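Local coordinates for nuclease-like protein (Chaetomium thermophilum, PDB 6GRC) that probably cleaves Holliday junctions and 5'-flap DNA as a metal-dependent structure-selective nuclease of the XPG family, this chain being the N-terminal part of the full protein, at residues L128-I133 / G148-L153; E246-E251 / L262-N267; M367-F372 / L440-E445; G391-Q396 / D434-D439. All blocks are in the same frame, centred on the assembly; numbering follows the deposited sequence.

Interaction 1: residues L128-I133 / G148-L153; sequences LEQQGI and GSRVTL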
loop_
_atom_site.group_PDB
_atom_site.type_symbol
_atom_site.label_atom_id
_atom_site.label_comp_id
_atom_site.label_asym_id
_atom_site.label_seq_id
_atom_site.Cartn_x
_atom_site.Cartn_y
_atom_site.Cartn_z
ATOM N N LEU A 128 -4.664 6.536 -9.917
ATOM C CA LEU A 128 -4.644 7.548 -8.862
ATOM C C LEU A 128 -3.215 8.031 -8.614
ATOM O O LEU A 128 -2.993 9.211 -8.401
ATOM C CB LEU A 128 -5.233 7.009 -7.560
ATOM C CG LEU A 128 -6.723 6.671 -7.531
ATOM C CD1 LEU A 128 -7.130 6.263 -6.126
ATOM C CD2 LEU A 128 -7.590 7.814 -8.015
ATOM N N GLU A 129 -2.254 7.115 -8.641
ATOM C CA GLU A 129 -0.865 7.492 -8.464
ATOM C C GLU A 129 -0.370 8.369 -9.632
ATOM O O GLU A 129 0.280 9.391 -9.415
ATOM C CB GLU A 129 0.018 6.252 -8.337
ATOM C CG GLU A 129 1.444 6.558 -7.901
ATOM C CD GLU A 129 2.393 5.413 -8.176
ATOM O OE1 GLU A 129 1.937 4.269 -8.324
ATOM O OE2 GLU A 129 3.611 5.649 -8.266
ATOM N N GLN A 130 -0.693 8.003 -10.851
ATOM C CA GLN A 130 -0.278 8.749 -12.011
ATOM C C GLN A 130 -0.807 10.141 -11.982
ATOM O O GLN A 130 -0.156 11.066 -12.368
ATOM C CB GLN A 130 -0.845 8.122 -13.262
ATOM C CG GLN A 130 -0.097 6.932 -13.766
ATOM C CD GLN A 130 -0.601 6.494 -15.105
ATOM O OE1 GLN A 130 0.162 6.312 -16.033
ATOM N NE2 GLN A 130 -1.891 6.334 -15.214
ATOM N N GLN A 131 -2.028 10.263 -11.538
ATOM C CA GLN A 131 -2.713 11.540 -11.486
ATOM C C GLN A 131 -2.364 12.335 -10.229
ATOM O O GLN A 131 -2.883 13.435 -10.039
ATOM C CB GLN A 131 -4.234 11.318 -11.566
ATOM C CG GLN A 131 -4.703 10.830 -12.929
ATOM C CD GLN A 131 -4.304 11.807 -14.017
ATOM O OE1 GLN A 131 -4.572 12.995 -13.900
ATOM N NE2 GLN A 131 -3.622 11.327 -15.044
ATOM N N GLY A 132 -1.510 11.795 -9.365
ATOM C CA GLY A 132 -1.028 12.552 -8.200
ATOM C C GLY A 132 -1.916 12.576 -6.961
ATOM O O GLY A 132 -1.602 13.267 -6.006
ATOM N N ILE A 133 -3.006 11.808 -6.961
ATOM C CA ILE A 133 -3.886 11.664 -5.804
ATOM C C ILE A 133 -3.183 10.914 -4.655
ATOM O O ILE A 133 -3.423 11.190 -3.485
ATOM C CB ILE A 133 -5.156 10.862 -6.200
ATOM C CG1 ILE A 133 -5.817 11.442 -7.456
ATOM C CG2 ILE A 133 -6.149 10.776 -5.043
ATOM C CD1 ILE A 133 -6.195 12.903 -7.307
ATOM N N GLY A 148 0.595 1.609 -15.072
ATOM C CA GLY A 148 1.171 2.950 -14.958
ATOM C C GLY A 148 1.755 3.334 -13.607
ATOM O O GLY A 148 2.176 4.471 -13.433
ATOM N N SER A 149 1.791 2.416 -12.646
ATOM C CA SER A 149 2.321 2.725 -11.313
ATOM C C SER A 149 3.828 2.957 -11.389
ATOM O O SER A 149 4.508 2.296 -12.159
ATOM C CB SER A 149 2.014 1.576 -10.342
ATOM O OG SER A 149 2.540 1.815 -9.036
ATOM N N ARG A 150 4.345 3.890 -10.591
ATOM C CA ARG A 150 5.786 4.160 -10.538
ATOM C C ARG A 150 6.424 3.634 -9.246
ATOM O O ARG A 150 7.479 2.993 -9.280
ATOM C CB ARG A 150 6.050 5.653 -10.712
ATOM C CG ARG A 150 5.655 6.162 -12.094
ATOM C CD ARG A 150 6.092 7.605 -12.352
ATOM N NE ARG A 150 5.333 8.567 -11.545
ATOM C CZ ARG A 150 4.083 8.965 -11.793
ATOM N NH1 ARG A 150 3.408 8.501 -12.844
ATOM N NH2 ARG A 150 3.496 9.842 -10.980
ATOM N N VAL A 151 5.798 3.910 -8.111
ATOM C CA VAL A 151 6.208 3.289 -6.856
ATOM C C VAL A 151 5.120 2.332 -6.411
ATOM O O VAL A 151 3.975 2.746 -6.182
ATOM C CB VAL A 151 6.454 4.320 -5.750
ATOM C CG1 VAL A 151 6.956 3.626 -4.488
ATOM C CG2 VAL A 151 7.450 5.366 -6.233
ATOM N N THR A 152 5.472 1.054 -6.310
ATOM C CA THR A 152 4.496 0.033 -5.961
ATOM C C THR A 152 5.033 -0.855 -4.827
ATOM O O THR A 152 6.175 -1.284 -4.856
ATOM C CB THR A 152 4.029 -0.745 -7.218
ATOM O OG1 THR A 152 2.933 -1.598 -6.879
ATOM C CG2 THR A 152 5.137 -1.558 -7.817
ATOM N N LEU A 153 4.207 -1.036 -3.799
ATOM C CA LEU A 153 4.557 -1.782 -2.589
ATOM C C LEU A 153 3.730 -3.068 -2.510
ATOM O O LEU A 153 2.552 -3.109 -2.932
ATOM C CB LEU A 153 4.295 -0.943 -1.332
ATOM C CG LEU A 153 4.669 0.546 -1.388
ATOM C CD1 LEU A 153 4.317 1.268 -0.094
ATOM C CD2 LEU A 153 6.149 0.719 -1.715
#
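Both carboxylate oxygens of Glu129 are occupied by the turn that leads into strand 151-157. The hydroxyl of Ser149 gives a short bond to one of them, OG to Glu129 OE1 2.6 Å, on the syn lone pair. The other oxygen takes two backbone N-H groups: Val151 N meets Glu129 OE2 at 2.8 Å, syn and nearly straight (175°), whereas Arg150 N reaches the same OE2 at 3.0 Å from above the carboxylate plane and more bent (145°). Glu129 spans the gap because CG stands anti to the backbone N (chi1 -170°) and the chain beyond it is extended. Next to it, Gln130 CG rests on Gly148 O at 3.4 Å, and Arg150, bent at chi3, brings NH1 to 3.8 Å from Gln130 CA.

Further out, Glu129 and Ser149 also touch Val137 of the neighbouring strand 136-138, and a Schellman motif at Gly132 closes helix 121-130. That helix carries the metal ligand Glu122 of the XPG nuclease core, whose side chain lies about 8 Å from that of Ser149. Trading Glu129 for an alanine would probably leave the Ser149 hydroxyl and the N-H groups of Arg150 and Val151 without the carboxylate they share, and weaken the tie between helix and strand entry. Three good donors around one buried carboxylate are consistent with an ionised Glu129 whose charge is spread into the turn.

Interaction 2: residues E246-E251 / L262-N267; sequences ELRTNE and LEIPEN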
loop_
_atom_site.group_PDB
_atom_site.type_symbol
_atom_site.label_atom_id
_atom_site.label_comp_id
_atom_site.label_asym_id
_atom_site.label_seq_id
_atom_site.Cartn_x
_atom_site.Cartn_y
_atom_site.Cartn_z
ATOM N N GLU A 246 11.746 -13.234 -36.970
ATOM C CA GLU A 246 12.847 -13.140 -36.030
ATOM C C GLU A 246 12.894 -14.346 -35.090
ATOM O O GLU A 246 13.975 -14.824 -34.756
ATOM C CB GLU A 246 12.709 -11.848 -35.231
ATOM C CG GLU A 246 13.836 -11.575 -34.251
ATOM C CD GLU A 246 15.193 -11.424 -34.917
ATOM O OE1 GLU A 246 15.251 -10.947 -36.079
ATOM O OE2 GLU A 246 16.200 -11.792 -34.258
ATOM N N LEU A 247 11.723 -14.819 -34.664
ATOM C CA LEU A 247 11.616 -16.022 -33.837
ATOM C C LEU A 247 12.087 -17.266 -34.591
ATOM O O LEU A 247 12.765 -18.120 -34.022
ATOM C CB LEU A 247 10.173 -16.229 -33.360
ATOM C CG LEU A 247 9.714 -15.379 -32.169
ATOM C CD1 LEU A 247 8.196 -15.378 -32.063
ATOM C CD2 LEU A 247 10.327 -15.875 -30.870
ATOM N N ARG A 248 11.725 -17.360 -35.868
ATOM C CA ARG A 248 12.062 -18.528 -36.673
ATOM C C ARG A 248 13.562 -18.629 -36.957
ATOM O O ARG A 248 14.149 -19.694 -36.785
ATOM C CB ARG A 248 11.281 -18.518 -37.993
ATOM C CG ARG A 248 9.770 -18.657 -37.830
ATOM C CD ARG A 248 9.380 -20.063 -37.406
ATOM N NE ARG A 248 7.926 -20.265 -37.348
ATOM C CZ ARG A 248 7.149 -20.050 -36.281
ATOM N NH1 ARG A 248 7.650 -19.594 -35.127
ATOM N NH2 ARG A 248 5.841 -20.286 -36.371
ATOM N N THR A 249 14.172 -17.520 -37.381
ATOM C CA THR A 249 15.574 -17.516 -37.832
ATOM C C THR A 249 16.581 -16.912 -36.836
ATOM O O THR A 249 17.782 -17.176 -36.937
ATOM C CB THR A 249 15.724 -16.763 -39.179
ATOM O OG1 THR A 249 15.563 -15.354 -38.969
ATOM C CG2 THR A 249 14.696 -17.249 -40.202
ATOM N N ASN A 250 16.102 -16.107 -35.890
ATOM C CA ASN A 250 16.979 -15.365 -34.977
ATOM C C ASN A 250 18.097 -14.639 -35.734
ATOM O O ASN A 250 19.259 -14.651 -35.315
ATOM C CB ASN A 250 17.567 -16.301 -33.909
ATOM C CG ASN A 250 17.995 -15.557 -32.651
ATOM O OD1 ASN A 250 17.544 -14.430 -32.386
ATOM N ND2 ASN A 250 18.859 -16.189 -31.859
ATOM N N GLU A 251 17.726 -13.995 -36.841
ATOM C CA GLU A 251 18.682 -13.309 -37.714
ATOM C C GLU A 251 19.378 -12.180 -36.956
ATOM O O GLU A 251 20.603 -12.110 -36.933
ATOM C CB GLU A 251 17.977 -12.765 -38.957
ATOM C CG GLU A 251 18.909 -12.139 -39.986
ATOM C CD GLU A 251 18.247 -11.941 -41.341
ATOM O OE1 GLU A 251 17.005 -11.829 -41.392
ATOM O OE2 GLU A 251 18.972 -11.891 -42.356
ATOM N N LEU A 262 7.408 -22.838 -32.000
ATOM C CA LEU A 262 6.529 -21.846 -31.394
ATOM C C LEU A 262 5.507 -21.401 -32.443
ATOM O O LEU A 262 5.857 -20.742 -33.430
ATOM C CB LEU A 262 7.347 -20.672 -30.856
ATOM C CG LEU A 262 6.974 -20.136 -29.477
ATOM C CD1 LEU A 262 6.961 -21.241 -28.428
ATOM C CD2 LEU A 262 7.935 -19.023 -29.075
ATOM N N GLU A 263 4.253 -21.811 -32.239
ATOM C CA GLU A 263 3.168 -21.548 -33.193
ATOM C C GLU A 263 2.301 -20.416 -32.661
ATOM O O GLU A 263 1.824 -20.478 -31.528
ATOM C CB GLU A 263 2.326 -22.811 -33.426
ATOM C CG GLU A 263 2.094 -23.129 -34.911
ATOM C CD GLU A 263 3.382 -23.495 -35.651
ATOM O OE1 GLU A 263 4.062 -24.456 -35.220
ATOM O OE2 GLU A 263 3.706 -22.823 -36.663
ATOM N N ILE A 264 2.103 -19.392 -33.490
ATOM C CA ILE A 264 1.451 -18.158 -33.071
ATOM C C ILE A 264 -0.001 -18.159 -33.543
ATOM O O ILE A 264 -0.246 -18.183 -34.750
ATOM C CB ILE A 264 2.174 -16.904 -33.622
ATOM C CG1 ILE A 264 3.613 -16.813 -33.091
ATOM C CG2 ILE A 264 1.437 -15.635 -33.203
ATOM C CD1 ILE A 264 4.571 -17.858 -33.612
ATOM N N PRO A 265 -0.969 -18.128 -32.595
ATOM C CA PRO A 265 -2.391 -18.082 -32.950
ATOM C C PRO A 265 -2.707 -16.970 -33.944
ATOM O O PRO A 265 -2.118 -15.894 -33.863
ATOM C CB PRO A 265 -3.080 -17.797 -31.613
ATOM C CG PRO A 265 -2.149 -18.319 -30.575
ATOM C CD PRO A 265 -0.764 -18.161 -31.133
ATOM N N GLU A 266 -3.626 -17.230 -34.871
ATOM C CA GLU A 266 -4.045 -16.232 -35.864
ATOM C C GLU A 266 -4.487 -14.922 -35.209
ATOM O O GLU A 266 -4.196 -13.831 -35.704
ATOM C CB GLU A 266 -5.187 -16.798 -36.717
ATOM C CG GLU A 266 -5.785 -15.830 -37.731
ATOM C CD GLU A 266 -4.762 -15.307 -38.724
ATOM O OE1 GLU A 266 -4.143 -16.129 -39.432
ATOM O OE2 GLU A 266 -4.583 -14.071 -38.795
ATOM N N ASN A 267 -5.183 -15.048 -34.088
ATOM C CA ASN A 267 -5.788 -13.918 -33.406
ATOM C C ASN A 267 -4.793 -13.096 -32.536
ATOM O O ASN A 267 -5.127 -11.999 -32.095
ATOM C CB ASN A 267 -6.974 -14.432 -32.576
ATOM C CG ASN A 267 -8.011 -13.358 -32.286
ATOM O OD1 ASN A 267 -8.000 -12.276 -32.884
ATOM N ND2 ASN A 267 -8.925 -13.657 -31.366
#
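Arg248, on the last turn of helix 233-249, meets Leu262, Glu263 and Ile264 of the loop that leads on to helix 273-278, in a protein assigned an H3TH region as in other XPG-family nucleases. Asn250, with positive phi, takes the chain out of the helix, and its N still bonds to Glu246 O.

The hydrogen bonds are forked and weak. Both terminal nitrogens share one carbonyl oxygen: Arg248 NH1 lies 2.7 Å and Arg248 NH2 3.0 Å from Leu262 O, which sits at the guanidinium edge near its plane. The N-H groups point only roughly at it, with angles of 128° and 122°. A bend at chi2 turns the arginine chain toward the loop.

The charged pairing is longer. Arg248 NH2 forms a salt bridge with Glu263 OE2 at 3.3 Å, the carboxylate turned 70° from the guanidinium plane and the two chains crossing at about a right angle. A lysine in place of Arg248 would probably lose the forked grip on Leu262 O, since one ammonium group cannot present two nitrogens to it.

Nonpolar side chains pack beside these. Ile264 CD1 lies against the guanidinium, Ile264 and Arg248 running past each other in opposite directions, and the isoleucine also lies on Lys240 and Leu244 further back along the helix. Leu262 touches Ile205 as well, tying the loop to another part of the chain. Between the segments themselves, Leu247 and Leu262 meet by their methyls, CD2 to CD2 4.3 Å.

Interaction 3: residues M367-F372 / L440-E445; sequences MRREHF and LAWVPE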
loop_
_atom_site.group_PDB
_atom_site.type_symbol
_atom_site.label_atom_id
_atom_site.label_comp_id
_atom_site.label_asym_id
_atom_site.label_seq_id
_atom_site.Cartn_x
_atom_site.Cartn_y
_atom_site.Cartn_z
HETATM N N MSE A 367 13.881 9.270 26.299
HETATM C CA MSE A 367 14.863 8.467 25.568
HETATM C C MSE A 367 14.693 8.627 24.099
HETATM O O MSE A 367 13.645 9.052 23.619
HETATM C CB MSE A 367 14.640 6.979 25.838
HETATM C CG MSE A 367 15.897 6.133 25.663
HETATM SE SE MSE A 367 15.563 4.373 26.494
HETATM C CE MSE A 367 16.857 4.682 27.960
ATOM N N ARG A 368 15.745 8.267 23.379
ATOM C CA ARG A 368 15.792 8.335 21.933
ATOM C C ARG A 368 16.434 7.067 21.432
ATOM O O ARG A 368 17.309 6.514 22.085
ATOM C CB ARG A 368 16.647 9.527 21.517
ATOM C CG ARG A 368 17.001 9.615 20.044
ATOM C CD ARG A 368 18.362 10.282 19.830
ATOM N NE ARG A 368 18.621 10.397 18.400
ATOM C CZ ARG A 368 18.039 11.288 17.608
ATOM N NH1 ARG A 368 17.196 12.179 18.113
ATOM N NH2 ARG A 368 18.306 11.297 16.309
ATOM N N ARG A 369 16.007 6.606 20.267
ATOM C CA ARG A 369 16.660 5.478 19.629
ATOM C C ARG A 369 16.510 5.560 18.126
ATOM O O ARG A 369 15.701 6.329 17.607
ATOM C CB ARG A 369 16.050 4.164 20.120
ATOM C CG ARG A 369 14.639 3.953 19.607
ATOM C CD ARG A 369 14.106 2.568 19.875
ATOM N NE ARG A 369 12.853 2.372 19.147
ATOM C CZ ARG A 369 12.156 1.241 19.132
ATOM N NH1 ARG A 369 12.570 0.178 19.814
ATOM N NH2 ARG A 369 11.034 1.176 18.443
ATOM N N GLU A 370 17.287 4.723 17.451
ATOM C CA GLU A 370 17.221 4.534 16.022
ATOM C C GLU A 370 17.207 3.032 15.760
ATOM O O GLU A 370 18.235 2.391 15.596
ATOM C CB GLU A 370 18.407 5.228 15.361
ATOM C CG GLU A 370 18.229 6.741 15.235
ATOM C CD GLU A 370 19.536 7.446 14.936
ATOM O OE1 GLU A 370 20.504 6.743 14.579
ATOM O OE2 GLU A 370 19.613 8.689 15.076
ATOM N N HIS A 371 16.015 2.471 15.727
ATOM C CA HIS A 371 15.845 1.026 15.760
ATOM C C HIS A 371 15.834 0.391 14.365
ATOM O O HIS A 371 15.330 0.991 13.389
ATOM C CB HIS A 371 14.551 0.705 16.499
ATOM C CG HIS A 371 14.482 -0.697 16.986
ATOM N ND1 HIS A 371 13.553 -1.597 16.514
ATOM C CD2 HIS A 371 15.236 -1.360 17.890
ATOM C CE1 HIS A 371 13.732 -2.758 17.116
ATOM N NE2 HIS A 371 14.748 -2.642 17.958
ATOM N N PHE A 372 16.375 -0.828 14.278
ATOM C CA PHE A 372 16.459 -1.549 13.004
ATOM C C PHE A 372 15.072 -1.785 12.410
ATOM O O PHE A 372 14.936 -1.909 11.193
ATOM C CB PHE A 372 17.228 -2.879 13.144
ATOM C CG PHE A 372 16.532 -3.918 14.005
ATOM C CD1 PHE A 372 15.339 -4.531 13.587
ATOM C CD2 PHE A 372 17.089 -4.320 15.225
ATOM C CE1 PHE A 372 14.714 -5.485 14.369
ATOM C CE2 PHE A 372 16.463 -5.286 16.008
ATOM C CZ PHE A 372 15.281 -5.871 15.579
ATOM N N LEU A 440 3.774 4.405 27.774
ATOM C CA LEU A 440 4.913 4.804 26.959
ATOM C C LEU A 440 4.805 4.265 25.532
ATOM O O LEU A 440 4.405 3.132 25.323
ATOM C CB LEU A 440 6.218 4.314 27.579
ATOM C CG LEU A 440 6.463 4.675 29.043
ATOM C CD1 LEU A 440 7.867 4.236 29.434
ATOM C CD2 LEU A 440 6.276 6.163 29.312
ATOM N N ALA A 441 5.199 5.084 24.563
ATOM C CA ALA A 441 5.246 4.694 23.161
ATOM C C ALA A 441 6.427 5.372 22.468
ATOM O O ALA A 441 6.746 6.524 22.753
ATOM C CB ALA A 441 3.960 5.099 22.472
ATOM N N TRP A 442 7.063 4.656 21.554
ATOM C CA TRP A 442 8.021 5.255 20.666
ATOM C C TRP A 442 7.293 5.972 19.522
ATOM O O TRP A 442 6.429 5.395 18.879
ATOM C CB TRP A 442 8.952 4.185 20.108
ATOM C CG TRP A 442 9.864 3.574 21.140
ATOM C CD1 TRP A 442 9.751 2.341 21.706
ATOM C CD2 TRP A 442 11.032 4.172 21.708
ATOM N NE1 TRP A 442 10.781 2.133 22.596
ATOM C CE2 TRP A 442 11.584 3.238 22.606
ATOM C CE3 TRP A 442 11.673 5.399 21.528
ATOM C CZ2 TRP A 442 12.744 3.499 23.341
ATOM C CZ3 TRP A 442 12.832 5.658 22.250
ATOM C CH2 TRP A 442 13.357 4.713 23.146
ATOM N N VAL A 443 7.650 7.235 19.269
ATOM C CA VAL A 443 7.035 8.007 18.194
ATOM C C VAL A 443 8.140 8.694 17.410
ATOM O O VAL A 443 9.061 9.246 18.001
ATOM C CB VAL A 443 6.028 9.032 18.759
ATOM C CG1 VAL A 443 5.495 9.941 17.667
ATOM C CG2 VAL A 443 4.867 8.309 19.429
ATOM N N PRO A 444 8.073 8.646 16.073
ATOM C CA PRO A 444 9.057 9.352 15.228
ATOM C C PRO A 444 9.311 10.789 15.668
ATOM O O PRO A 444 8.381 11.600 15.762
ATOM C CB PRO A 444 8.408 9.335 13.843
ATOM C CG PRO A 444 7.575 8.079 13.844
ATOM C CD PRO A 444 7.122 7.857 15.261
ATOM N N GLU A 445 10.571 11.092 15.895
ATOM C CA GLU A 445 10.997 12.396 16.314
ATOM C C GLU A 445 10.442 13.438 15.387
ATOM O O GLU A 445 10.028 14.480 15.814
ATOM C CB GLU A 445 12.509 12.431 16.299
ATOM C CG GLU A 445 13.124 13.795 16.450
ATOM C CD GLU A 445 14.622 13.748 16.401
ATOM O OE1 GLU A 445 15.178 13.550 15.326
ATOM O OE2 GLU A 445 15.250 13.904 17.442
#
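Arg368 NH1 lies 2.7 Å from Glu445 OE2, a salt bridge from strand 364-371 to the first residue of helix 445-451, which follows the other outer strand of the three-stranded antiparallel sheet in the Gen1 C-terminal domain, a region with a chromodomain-like fold in human GEN1. The oxygen is close to the guanidinium plane, but the donor arrives from above the carboxylate plane, the two planes being well turned from each other. The other terminal nitrogen of Arg368 pairs with Glu370 on its own segment, completing a network of one cation and two carboxylates.

Strands 364-371 and 439-444 are separated by strand 377-384, and their local axes diverge by 59° at a closest approach of 8.8 Å. Arg369 and Trp442 bridge that distance over one face of the sheet. Arg369, with CG in the crowded position between the backbone N and the carbonyl carbon (chi1 70°), runs out extended and lays its guanidinium flat on the indole, planes 6° apart. Arg369 CZ stands 3.7 Å from the centroid of the Trp442 five-membered ring, a cation-pi contact over the face, while CD makes a CH-pi contact with the six-membered ring. Glu379 of the middle strand takes Arg369 NH2 in a salt bridge, which probably helps to fix the rotation of the stacked group. His371 CB covers the opposite guanidinium face. At the far end of the indole, selenomethionine Met367 approaches edgewise, a Met-aromatic contact, with its CB 3.7 Å from Trp442 CH2.

Interaction 4: residues G391-Q396 / D434-D439; sequences GLDPGQ and DPWQPD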
loop_
_atom_site.group_PDB
_atom_site.type_symbol
_atom_site.label_atom_id
_atom_site.label_comp_id
_atom_site.label_asym_id
_atom_site.label_seq_id
_atom_site.Cartn_x
_atom_site.Cartn_y
_atom_site.Cartn_z
ATOM N N GLY A 391 -10.465 9.894 25.424
ATOM C CA GLY A 391 -11.693 10.578 25.810
ATOM C C GLY A 391 -12.830 9.598 26.042
ATOM O O GLY A 391 -13.965 9.847 25.639
ATOM N N LEU A 392 -12.516 8.469 26.668
ATOM C CA LEU A 392 -13.533 7.530 27.116
ATOM C C LEU A 392 -13.304 7.253 28.584
ATOM O O LEU A 392 -12.170 7.046 29.014
ATOM C CB LEU A 392 -13.489 6.209 26.327
ATOM C CG LEU A 392 -14.318 6.088 25.041
ATOM C CD1 LEU A 392 -14.235 4.660 24.529
ATOM C CD2 LEU A 392 -15.763 6.508 25.256
ATOM N N ASP A 393 -14.391 7.254 29.343
ATOM C CA ASP A 393 -14.337 6.989 30.760
ATOM C C ASP A 393 -14.851 5.570 30.984
ATOM O O ASP A 393 -16.053 5.316 30.855
ATOM C CB ASP A 393 -15.193 8.015 31.514
ATOM C CG ASP A 393 -15.188 7.793 33.012
ATOM O OD1 ASP A 393 -14.127 7.420 33.569
ATOM O OD2 ASP A 393 -16.258 7.987 33.625
ATOM N N PRO A 394 -13.947 4.631 31.313
ATOM C CA PRO A 394 -14.382 3.254 31.555
ATOM C C PRO A 394 -15.413 3.093 32.677
ATOM O O PRO A 394 -16.143 2.098 32.683
ATOM C CB PRO A 394 -13.080 2.527 31.909
ATOM C CG PRO A 394 -12.003 3.336 31.289
ATOM C CD PRO A 394 -12.480 4.756 31.336
ATOM N N GLY A 395 -15.457 4.048 33.614
ATOM C CA GLY A 395 -16.420 4.037 34.729
ATOM C C GLY A 395 -17.897 4.156 34.361
ATOM O O GLY A 395 -18.763 3.666 35.095
ATOM N N GLN A 396 -18.197 4.797 33.230
ATOM C CA GLN A 396 -19.580 4.879 32.730
ATOM C C GLN A 396 -20.066 3.554 32.114
ATOM O O GLN A 396 -21.165 3.496 31.536
ATOM C CB GLN A 396 -19.716 6.011 31.700
ATOM C CG GLN A 396 -19.631 7.413 32.300
ATOM C CD GLN A 396 -19.892 8.503 31.272
ATOM O OE1 GLN A 396 -21.046 8.840 30.985
ATOM N NE2 GLN A 396 -18.815 9.069 30.716
ATOM N N ASP A 434 -3.985 0.039 33.755
ATOM C CA ASP A 434 -4.796 1.176 34.185
ATOM C C ASP A 434 -4.664 2.263 33.116
ATOM O O ASP A 434 -3.574 2.797 32.920
ATOM C CB ASP A 434 -4.285 1.698 35.538
ATOM C CG ASP A 434 -5.101 2.873 36.090
ATOM O OD1 ASP A 434 -5.997 3.420 35.404
ATOM O OD2 ASP A 434 -4.829 3.253 37.247
ATOM N N PRO A 435 -5.766 2.603 32.426
ATOM C CA PRO A 435 -5.696 3.660 31.397
ATOM C C PRO A 435 -5.467 5.107 31.890
ATOM O O PRO A 435 -5.255 5.999 31.061
ATOM C CB PRO A 435 -7.054 3.544 30.684
ATOM C CG PRO A 435 -7.952 2.884 31.667
ATOM C CD PRO A 435 -7.082 1.936 32.433
ATOM N N TRP A 436 -5.508 5.333 33.209
ATOM C CA TRP A 436 -5.230 6.653 33.805
ATOM C C TRP A 436 -3.782 6.847 34.279
ATOM O O TRP A 436 -3.366 7.974 34.561
ATOM C CB TRP A 436 -6.179 6.895 34.967
ATOM C CG TRP A 436 -7.586 6.934 34.523
ATOM C CD1 TRP A 436 -8.516 5.948 34.665
ATOM C CD2 TRP A 436 -8.229 8.010 33.829
ATOM N NE1 TRP A 436 -9.710 6.350 34.110
ATOM C CE2 TRP A 436 -9.562 7.613 33.594
ATOM C CE3 TRP A 436 -7.810 9.279 33.399
ATOM C CZ2 TRP A 436 -10.487 8.437 32.942
ATOM C CZ3 TRP A 436 -8.726 10.097 32.745
ATOM C CH2 TRP A 436 -10.049 9.670 32.522
ATOM N N GLN A 437 -3.040 5.746 34.391
ATOM C CA GLN A 437 -1.587 5.800 34.532
ATOM C C GLN A 437 -0.948 6.235 33.211
ATOM O O GLN A 437 -1.553 6.082 32.141
ATOM C CB GLN A 437 -1.005 4.431 34.927
ATOM C CG GLN A 437 -1.284 3.990 36.352
ATOM C CD GLN A 437 -0.649 4.895 37.386
ATOM O OE1 GLN A 437 -1.333 5.427 38.264
ATOM N NE2 GLN A 437 0.662 5.079 37.290
ATOM N N PRO A 438 0.279 6.780 33.280
ATOM C CA PRO A 438 1.018 7.063 32.060
ATOM C C PRO A 438 1.431 5.785 31.343
ATOM O O PRO A 438 1.852 4.821 31.991
ATOM C CB PRO A 438 2.259 7.812 32.564
ATOM C CG PRO A 438 2.413 7.387 33.976
ATOM C CD PRO A 438 1.010 7.240 34.475
ATOM N N ASP A 439 1.292 5.792 30.019
ATOM C CA ASP A 439 1.769 4.724 29.150
ATOM C C ASP A 439 2.941 5.287 28.319
ATOM O O ASP A 439 3.086 6.498 28.179
ATOM C CB ASP A 439 0.606 4.275 28.248
ATOM C CG ASP A 439 0.743 2.839 27.737
ATOM O OD1 ASP A 439 1.751 2.158 28.028
ATOM O OD2 ASP A 439 -0.182 2.393 27.028
#
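Trp436 and Pro435 meet Asp393 and Pro394 where two loops of the Gen1 C-terminal domain face each other, and the tryptophan is held out by a type I beta turn from Asp434 to Gln437. An Asx turn lies within it: Trp436 N bonds to Asp434 OD1 at 3.0 Å and 164°, reaching the oxygen from well above the carboxylate plane. Both loops belong to the long connection between helix 386-390 and strand 439-444.

Followed outward, Trp436 CB and CG only carry the ring toward the other loop. CG is anti to the carbonyl carbon (chi1 -63°), which aims the indole across the gap. The first ring atom to touch is Trp436 NE1, 4.2 Å from Pro394 CD in an oblique approach. Next comes CZ2, which does most of the work: Asp393 OD1 stands 3.8 Å from Trp436 CZ2 at the ring edge, near the ring plane, and Leu392 O lies loosely beside it. The carboxylate plane is turned 65° from the indole; no hydrogen bond crosses between the segments, and the oxygen simply lies against the C-H edge of the ring.

Beneath the tryptophan, the two prolines slide past each other in opposite directions. Both also rest on Ile323 and Ile326 of helix 318-339, and Arg319 of that helix donates to Pro394 O. The paired prolines thus seat this connection on helix 318-339. Their own meeting point is narrow: CG of Pro394 lies 4.1 Å from CG of Pro435.

The four contacts string out along an elongated chain. Interaction 1 sits in the nuclease core beside the metal-binding acidic cluster, its nearest atom about 9 Å from the bound nucleic acid. Interaction 2 comes closer still, its nearest atom at about 5 Å, although its centre is about 35 Å from that of interaction 1, so the DNA is approached at two separate places. Interactions 3 and 4 share the C-terminal domain, their nearest atoms about 20 and 29 Å from the nucleic acid. Their centres are about 24 Å apart, interaction 4 is nested within the loop that interaction 3 closes, and Asp439 and Leu440 join them directly. Interactions 2 and 4 are farthest apart, about 72 Å between centres.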